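Local coordinates for intimin (PDB 6TPL), which probably serves as an Escherichia coli surface adhesin whose Ig-like juncture domains stay extended and restrain its sphere of action, at residues A[103-108]-A[183-188]; A[107-112]-A[126-131]; A[142-147]-A[164-169]. All blocks are in the same frame, centred on the assembly; numbering follows the deposited sequence.

How the interactions relate
All three contacts belong to the second of this chain's two Ig-like domains. Interactions 1 and 2, with centres about 12 Å apart, share Thr107 and Glu108 of strand 105-111: interaction 1 ties its start to a loop, and interaction 2 pairs its remainder with strand 124-132. Ser105 O and Met131 N, 2.9 Å apart, probably continue that pairing back into interaction 1. Strand 124-132 also pairs with 163-169, where Val128 N lies 2.8 Å from Ala164 O, a probable hydrogen bond leading into interaction 3, whose centre is about 10 Å from that of interaction 2. Interaction 3 packs this sheet against the opposing one. The side chain of Glu108 comes within about 4 Å of a bound magnesium ion.

Interaction 1: A[103-108]-A[183-188]; sequences KASITE and SDVAVD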
# COMPACT_ATOMS: atom_id res chain seq x y z
N LYS A 103 -20.40 -3.34 -0.52
CA LYS A 103 -20.32 -2.66 0.77
C LYS A 103 -19.34 -1.50 0.72
O LYS A 103 -18.25 -1.61 0.15
CB LYS A 103 -19.88 -3.64 1.88
CG LYS A 103 -20.82 -4.81 2.09
CD LYS A 103 -20.19 -5.85 3.00
CE LYS A 103 -20.14 -5.39 4.45
NZ LYS A 103 -19.50 -6.42 5.32
N ALA A 104 -19.74 -0.38 1.33
CA ALA A 104 -18.86 0.78 1.48
C ALA A 104 -17.58 0.35 2.20
O ALA A 104 -17.61 0.03 3.39
CB ALA A 104 -19.56 1.91 2.24
N SER A 105 -16.46 0.33 1.48
CA SER A 105 -15.20 -0.17 2.01
C SER A 105 -14.07 0.79 1.69
O SER A 105 -14.06 1.44 0.64
CB SER A 105 -14.85 -1.56 1.42
OG SER A 105 -15.97 -2.43 1.41
N ILE A 106 -13.09 0.87 2.59
CA ILE A 106 -11.86 1.57 2.28
C ILE A 106 -11.15 0.86 1.14
O ILE A 106 -10.96 -0.37 1.17
CB ILE A 106 -10.94 1.64 3.51
CG1 ILE A 106 -11.56 2.51 4.59
CG2 ILE A 106 -9.59 2.21 3.11
CD1 ILE A 106 -10.84 2.47 5.93
N THR A 107 -10.78 1.61 0.11
CA THR A 107 -10.05 1.06 -1.03
C THR A 107 -8.59 1.49 -1.07
O THR A 107 -7.80 0.85 -1.76
CB THR A 107 -10.72 1.47 -2.35
OG1 THR A 107 -10.78 2.89 -2.44
CG2 THR A 107 -12.12 0.88 -2.43
N GLU A 108 -8.22 2.55 -0.36
CA GLU A 108 -6.83 2.96 -0.33
C GLU A 108 -6.56 3.82 0.90
O GLU A 108 -7.46 4.44 1.48
CB GLU A 108 -6.45 3.71 -1.61
CG GLU A 108 -7.49 4.72 -2.10
CD GLU A 108 -6.99 5.55 -3.28
OE1 GLU A 108 -6.57 6.70 -3.05
OE2 GLU A 108 -7.00 5.03 -4.41
N SER A 183 -17.36 1.26 9.41
CA SER A 183 -18.27 0.33 10.05
C SER A 183 -18.62 -0.81 9.10
O SER A 183 -18.68 -0.65 7.88
CB SER A 183 -19.55 1.05 10.48
OG SER A 183 -19.26 2.12 11.36
N ASP A 184 -18.82 -1.99 9.68
CA ASP A 184 -19.35 -3.20 9.05
C ASP A 184 -18.40 -3.85 8.05
O ASP A 184 -18.80 -4.81 7.38
CB ASP A 184 -20.68 -2.95 8.32
CG ASP A 184 -21.79 -2.47 9.26
OD1 ASP A 184 -22.71 -1.76 8.79
OD2 ASP A 184 -21.73 -2.79 10.46
N VAL A 185 -17.15 -3.39 7.92
CA VAL A 185 -16.15 -4.04 7.09
C VAL A 185 -15.05 -4.56 8.00
O VAL A 185 -14.39 -3.78 8.70
CB VAL A 185 -15.59 -3.10 6.02
CG1 VAL A 185 -14.47 -3.79 5.24
CG2 VAL A 185 -16.69 -2.62 5.08
N ALA A 186 -14.82 -5.87 7.97
CA ALA A 186 -13.91 -6.53 8.91
C ALA A 186 -12.48 -6.53 8.37
O ALA A 186 -11.85 -7.57 8.18
CB ALA A 186 -14.41 -7.94 9.21
N VAL A 187 -11.96 -5.33 8.15
CA VAL A 187 -10.59 -5.15 7.66
C VAL A 187 -9.93 -4.04 8.46
O VAL A 187 -10.41 -2.90 8.47
CB VAL A 187 -10.56 -4.83 6.16
CG1 VAL A 187 -9.13 -4.58 5.70
CG2 VAL A 187 -11.21 -5.95 5.35
N ASP A 188 -8.82 -4.38 9.13
CA ASP A 188 -8.00 -3.44 9.89
C ASP A 188 -7.00 -2.81 8.92
O ASP A 188 -5.88 -3.29 8.74
CB ASP A 188 -7.31 -4.18 11.04
CG ASP A 188 -6.51 -3.27 11.95
OD1 ASP A 188 -6.64 -2.04 11.85
OD2 ASP A 188 -5.73 -3.81 12.77
O HOH W 1 -19.03 0.59 5.40
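Val185 lays its CG2 methyl against the carbonyl of Ala104, with 3.3 Å between Val185 CG2 and Ala104 O, and beside the hydroxyl of Ser105 (Val185 CG2 to Ser105 OG 3.7 Å). CG1 is anti to the backbone N (chi1 176°), which leaves CG2 beside N and facing the other segment, and the small branched side chain fits close to the backbone there. Beside it runs Lys103, whose chain bends at chi3 (73°) and brings NZ to 2.7 Å from Asp184 O. The ammonium approaches nearly along the C=O axis. It takes the backbone oxygen and leaves the carboxylate of Asp184 aside, with Lys103 NZ and Asp184 OD1 6.6 Å apart. Asp184 has a left-handed backbone conformation (phi 70°), a turn geometry that aspartate tolerates well. An alanine in place of Lys103 would probably leave the Asp184 carbonyl without this donor. A water between Ala104 O and Ser183 O, donating to both, also links the segments. Ser105 OG, in turn, donates to Lys103 O at 2.7 Å from above the carbonyl plane, a short local bond across the start of strand 105-111; its side chain also touches Val99 of the preceding domain. Beyond Val185 the loop folds through an inverse gamma turn centred on Ala186. Here the first strand of a bacterial Ig-like beta sandwich, just past the interdomain linker, is fastened to the loop between strands 174-181 and 189-190.

Interaction 2: A[107-112]-A[126-131]; sequences TEIKAD and YTVKVM
Thr107 N donates to Lys129 O at 2.8 Å in the straightest backbone bond, 164° at the hydrogen. Lys129 N donates to Glu108 O at 3.1 Å, so Thr107 and Glu108 both face Lys129, consistent with a classic beta bulge. Lys110 and Thr127 bond reciprocally, Thr127 N reaching Lys110 O at 2.9 Å in the carbonyl plane. The strands run antiparallel at 170° within one sheet of the Ig-like sandwich. Glu108 shares a sheet face with Lys110, Thr127 and Lys129: OE2 bonds Thr14 OG1 in the preceding domain, while one water links OE1 to Thr127 O and another links OE2 to Lys129 NZ. Its CG sits between backbone N and carbonyl carbon (chi1 42°), which brings it against Lys129 CB at 3.4 Å. Both long chains suit this face: their aliphatic parts pack while their charged ends reach polar partners. On the other face the non-hydrogen-bonded pair Ile109 and Val128 meet through Ile109 CG1 and Val128 CG2 at 3.8 Å. Ala111 CB, small enough to admit a ring, lies 3.9 Å from Tyr126 CE2, and Tyr126 continues to Leu168 and Val178. At the far end Met131 crosses Thr107 at about a right angle, with Met131 CG 3.7 Å from Thr107 CG2.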
# COMPACT_ATOMS: atom_id res chain seq x y z
N THR A 107 -10.78 1.61 0.11
CA THR A 107 -10.05 1.06 -1.03
C THR A 107 -8.59 1.49 -1.07
O THR A 107 -7.80 0.85 -1.76
CB THR A 107 -10.72 1.47 -2.35
OG1 THR A 107 -10.78 2.89 -2.44
CG2 THR A 107 -12.12 0.88 -2.43
N GLU A 108 -8.22 2.55 -0.36
CA GLU A 108 -6.83 2.96 -0.33
C GLU A 108 -6.56 3.82 0.90
O GLU A 108 -7.46 4.44 1.48
CB GLU A 108 -6.45 3.71 -1.61
CG GLU A 108 -7.49 4.72 -2.10
CD GLU A 108 -6.99 5.55 -3.28
OE1 GLU A 108 -6.57 6.70 -3.05
OE2 GLU A 108 -7.00 5.03 -4.41
N ILE A 109 -5.29 3.85 1.28
CA ILE A 109 -4.78 4.69 2.36
C ILE A 109 -3.37 5.08 1.94
O ILE A 109 -2.54 4.21 1.64
CB ILE A 109 -4.82 3.96 3.72
CG1 ILE A 109 -4.26 4.86 4.81
CG2 ILE A 109 -4.07 2.66 3.64
CD1 ILE A 109 -4.68 4.48 6.20
N LYS A 110 -3.10 6.38 1.85
CA LYS A 110 -1.82 6.90 1.37
C LYS A 110 -1.29 7.93 2.36
O LYS A 110 -2.06 8.70 2.94
CB LYS A 110 -1.97 7.53 -0.02
CG LYS A 110 -2.42 6.57 -1.11
CD LYS A 110 -2.61 7.31 -2.43
CE LYS A 110 -3.09 6.41 -3.55
NZ LYS A 110 -3.23 7.16 -4.83
N ALA A 111 0.03 7.94 2.54
CA ALA A 111 0.74 8.96 3.30
C ALA A 111 1.53 9.82 2.33
O ALA A 111 2.14 9.30 1.39
CB ALA A 111 1.66 8.32 4.34
N ASP A 112 1.48 11.14 2.52
CA ASP A 112 2.17 12.02 1.57
C ASP A 112 3.69 11.93 1.71
O ASP A 112 4.40 12.20 0.73
CB ASP A 112 1.66 13.46 1.73
CG ASP A 112 2.04 14.10 3.05
OD1 ASP A 112 2.21 15.35 3.06
OD2 ASP A 112 2.16 13.39 4.07
N TYR A 126 -2.52 11.72 5.83
CA TYR A 126 -3.06 10.43 5.41
C TYR A 126 -4.39 10.66 4.72
O TYR A 126 -5.24 11.39 5.23
CB TYR A 126 -3.27 9.49 6.60
CG TYR A 126 -2.00 9.07 7.29
CD1 TYR A 126 -1.40 9.90 8.22
CD2 TYR A 126 -1.42 7.85 7.02
CE1 TYR A 126 -0.24 9.53 8.86
CE2 TYR A 126 -0.26 7.46 7.65
CZ TYR A 126 0.33 8.31 8.57
OH TYR A 126 1.49 7.93 9.21
N THR A 127 -4.58 10.01 3.57
CA THR A 127 -5.80 10.16 2.78
C THR A 127 -6.37 8.77 2.50
O THR A 127 -5.69 7.93 1.90
CB THR A 127 -5.52 10.91 1.47
OG1 THR A 127 -4.96 12.20 1.77
CG2 THR A 127 -6.80 11.08 0.66
N VAL A 128 -7.60 8.55 2.95
CA VAL A 128 -8.32 7.30 2.74
C VAL A 128 -9.43 7.55 1.73
O VAL A 128 -10.02 8.64 1.70
CB VAL A 128 -8.89 6.75 4.06
CG1 VAL A 128 -9.96 5.72 3.78
CG2 VAL A 128 -7.78 6.17 4.91
N LYS A 129 -9.71 6.55 0.91
CA LYS A 129 -10.83 6.59 -0.02
C LYS A 129 -11.78 5.44 0.31
O LYS A 129 -11.35 4.33 0.63
CB LYS A 129 -10.37 6.49 -1.47
CG LYS A 129 -11.41 6.96 -2.48
CD LYS A 129 -10.93 6.75 -3.90
CE LYS A 129 -11.86 7.41 -4.91
NZ LYS A 129 -11.35 7.25 -6.30
N VAL A 130 -13.08 5.72 0.22
CA VAL A 130 -14.13 4.73 0.46
C VAL A 130 -14.97 4.62 -0.80
O VAL A 130 -15.38 5.63 -1.37
CB VAL A 130 -15.00 5.13 1.66
CG1 VAL A 130 -16.10 4.11 1.87
CG2 VAL A 130 -14.16 5.29 2.91
N MET A 131 -15.26 3.38 -1.21
CA MET A 131 -16.02 3.15 -2.42
C MET A 131 -17.03 2.03 -2.21
O MET A 131 -16.89 1.19 -1.32
CB MET A 131 -15.11 2.82 -3.61
CG MET A 131 -13.95 3.78 -3.77
SD MET A 131 -13.01 3.51 -5.29
CE MET A 131 -14.14 4.14 -6.53
O HOH W 2 -6.11 8.24 -0.96
O HOH W 3 -8.18 7.59 -5.96

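Interaction 3: A[142-147]-A[164-169]; sequences VTFTTT and AKVTLT
Phe144 leaves its strand toward Val166, and from CB, with CG opposite the carbonyl carbon (chi1 -63°), it turns one ring face to that valine. At the base of the ring, CG meets the CG2 methyl of Val166. The two ortho carbons then divide the branches: Phe144 CD2 lies 3.6 Å from Val166 CG2, and Phe144 CD1 lies 3.6 Å from Val166 CG1. CE2 and CE1 continue over the same two methyls, and CZ at the tip brings the ring edge to 4.1 Å from Ala164 O. The result is a CH-pi contact, with Val166 CG2 3.7 Å from the Phe144 ring centroid and only 15° off the ring normal. A forked valine suits the flat ring, since both methyls can lie against it. At one end Val142 CG2 packs on Ala164 CB at 4.0 Å; at the other Leu168 CD1 rests 3.8 Å from Thr146 OG1, whose polar partner is Leu148 O. The strand axes approach to 8.5 Å and cross at -23°, as in two facing sheets of an Ig-like sandwich. Strand 141-146 lies between strands 155-157 and 174-181 in one sheet, strand 163-169 pairs with 124-132 and 150-151 in the other, and Leu151 touches Phe144, Thr146, Val166 and Leu168.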
# COMPACT_ATOMS: atom_id res chain seq x y z
N VAL A 142 -14.88 7.56 8.53
CA VAL A 142 -13.62 6.82 8.62
C VAL A 142 -12.99 7.15 9.96
O VAL A 142 -12.78 8.33 10.28
CB VAL A 142 -12.68 7.18 7.46
CG1 VAL A 142 -11.38 6.39 7.60
CG2 VAL A 142 -13.35 6.91 6.13
N THR A 143 -12.67 6.12 10.74
CA THR A 143 -12.03 6.30 12.04
C THR A 143 -10.56 5.91 11.92
O THR A 143 -10.23 4.85 11.38
CB THR A 143 -12.72 5.47 13.13
OG1 THR A 143 -14.07 5.93 13.28
CG2 THR A 143 -11.99 5.63 14.46
N PHE A 144 -9.68 6.78 12.42
CA PHE A 144 -8.24 6.62 12.36
C PHE A 144 -7.68 6.38 13.75
O PHE A 144 -8.16 6.96 14.73
CB PHE A 144 -7.55 7.87 11.77
CG PHE A 144 -7.92 8.20 10.35
CD1 PHE A 144 -9.10 8.89 10.06
CD2 PHE A 144 -7.09 7.84 9.31
CE1 PHE A 144 -9.44 9.20 8.76
CE2 PHE A 144 -7.42 8.14 7.99
CZ PHE A 144 -8.60 8.82 7.72
N THR A 145 -6.62 5.57 13.85
CA THR A 145 -5.87 5.40 15.08
C THR A 145 -4.38 5.42 14.76
O THR A 145 -3.98 5.27 13.60
CB THR A 145 -6.22 4.09 15.81
OG1 THR A 145 -5.95 2.98 14.95
CG2 THR A 145 -7.69 4.08 16.19
N THR A 146 -3.55 5.61 15.78
CA THR A 146 -2.11 5.65 15.59
C THR A 146 -1.40 5.01 16.78
O THR A 146 -1.94 4.96 17.89
CB THR A 146 -1.59 7.09 15.41
OG1 THR A 146 -0.20 7.07 15.04
CG2 THR A 146 -1.77 7.89 16.70
N THR A 147 -0.19 4.51 16.53
CA THR A 147 0.67 3.97 17.57
C THR A 147 1.65 4.99 18.12
O THR A 147 2.33 4.71 19.11
CB THR A 147 1.46 2.77 17.05
OG1 THR A 147 2.32 3.17 15.98
CG2 THR A 147 0.53 1.68 16.54
N ALA A 164 -11.32 10.96 2.85
CA ALA A 164 -11.21 11.48 4.20
C ALA A 164 -9.73 11.62 4.50
O ALA A 164 -8.94 10.75 4.14
CB ALA A 164 -11.87 10.55 5.23
N LYS A 165 -9.35 12.72 5.15
CA LYS A 165 -7.94 12.94 5.46
C LYS A 165 -7.77 13.41 6.90
O LYS A 165 -8.62 14.10 7.46
CB LYS A 165 -7.30 13.96 4.51
CG LYS A 165 -7.82 15.39 4.62
CD LYS A 165 -6.99 16.33 3.74
CE LYS A 165 -7.34 17.78 3.95
NZ LYS A 165 -6.46 18.68 3.15
N VAL A 166 -6.63 13.02 7.48
CA VAL A 166 -6.18 13.50 8.77
C VAL A 166 -4.69 13.74 8.67
O VAL A 166 -4.01 13.22 7.78
CB VAL A 166 -6.48 12.52 9.92
CG1 VAL A 166 -7.98 12.34 10.10
CG2 VAL A 166 -5.78 11.17 9.68
N THR A 167 -4.16 14.54 9.60
CA THR A 167 -2.73 14.77 9.70
C THR A 167 -2.22 14.19 11.02
O THR A 167 -2.98 14.03 11.98
CB THR A 167 -2.37 16.26 9.62
OG1 THR A 167 -3.08 17.00 10.62
CG2 THR A 167 -2.70 16.81 8.25
N LEU A 168 -0.93 13.89 11.04
CA LEU A 168 -0.27 13.29 12.19
C LEU A 168 1.01 14.06 12.49
O LEU A 168 1.84 14.26 11.60
CB LEU A 168 0.06 11.82 11.93
CG LEU A 168 0.78 11.05 13.05
CD1 LEU A 168 -0.20 10.72 14.16
CD2 LEU A 168 1.44 9.79 12.50
N THR A 169 1.15 14.50 13.74
CA THR A 169 2.39 15.08 14.23
C THR A 169 2.89 14.26 15.42
O THR A 169 2.17 13.43 15.97
CB THR A 169 2.21 16.54 14.65
OG1 THR A 169 1.21 16.63 15.68
CG2 THR A 169 1.80 17.39 13.46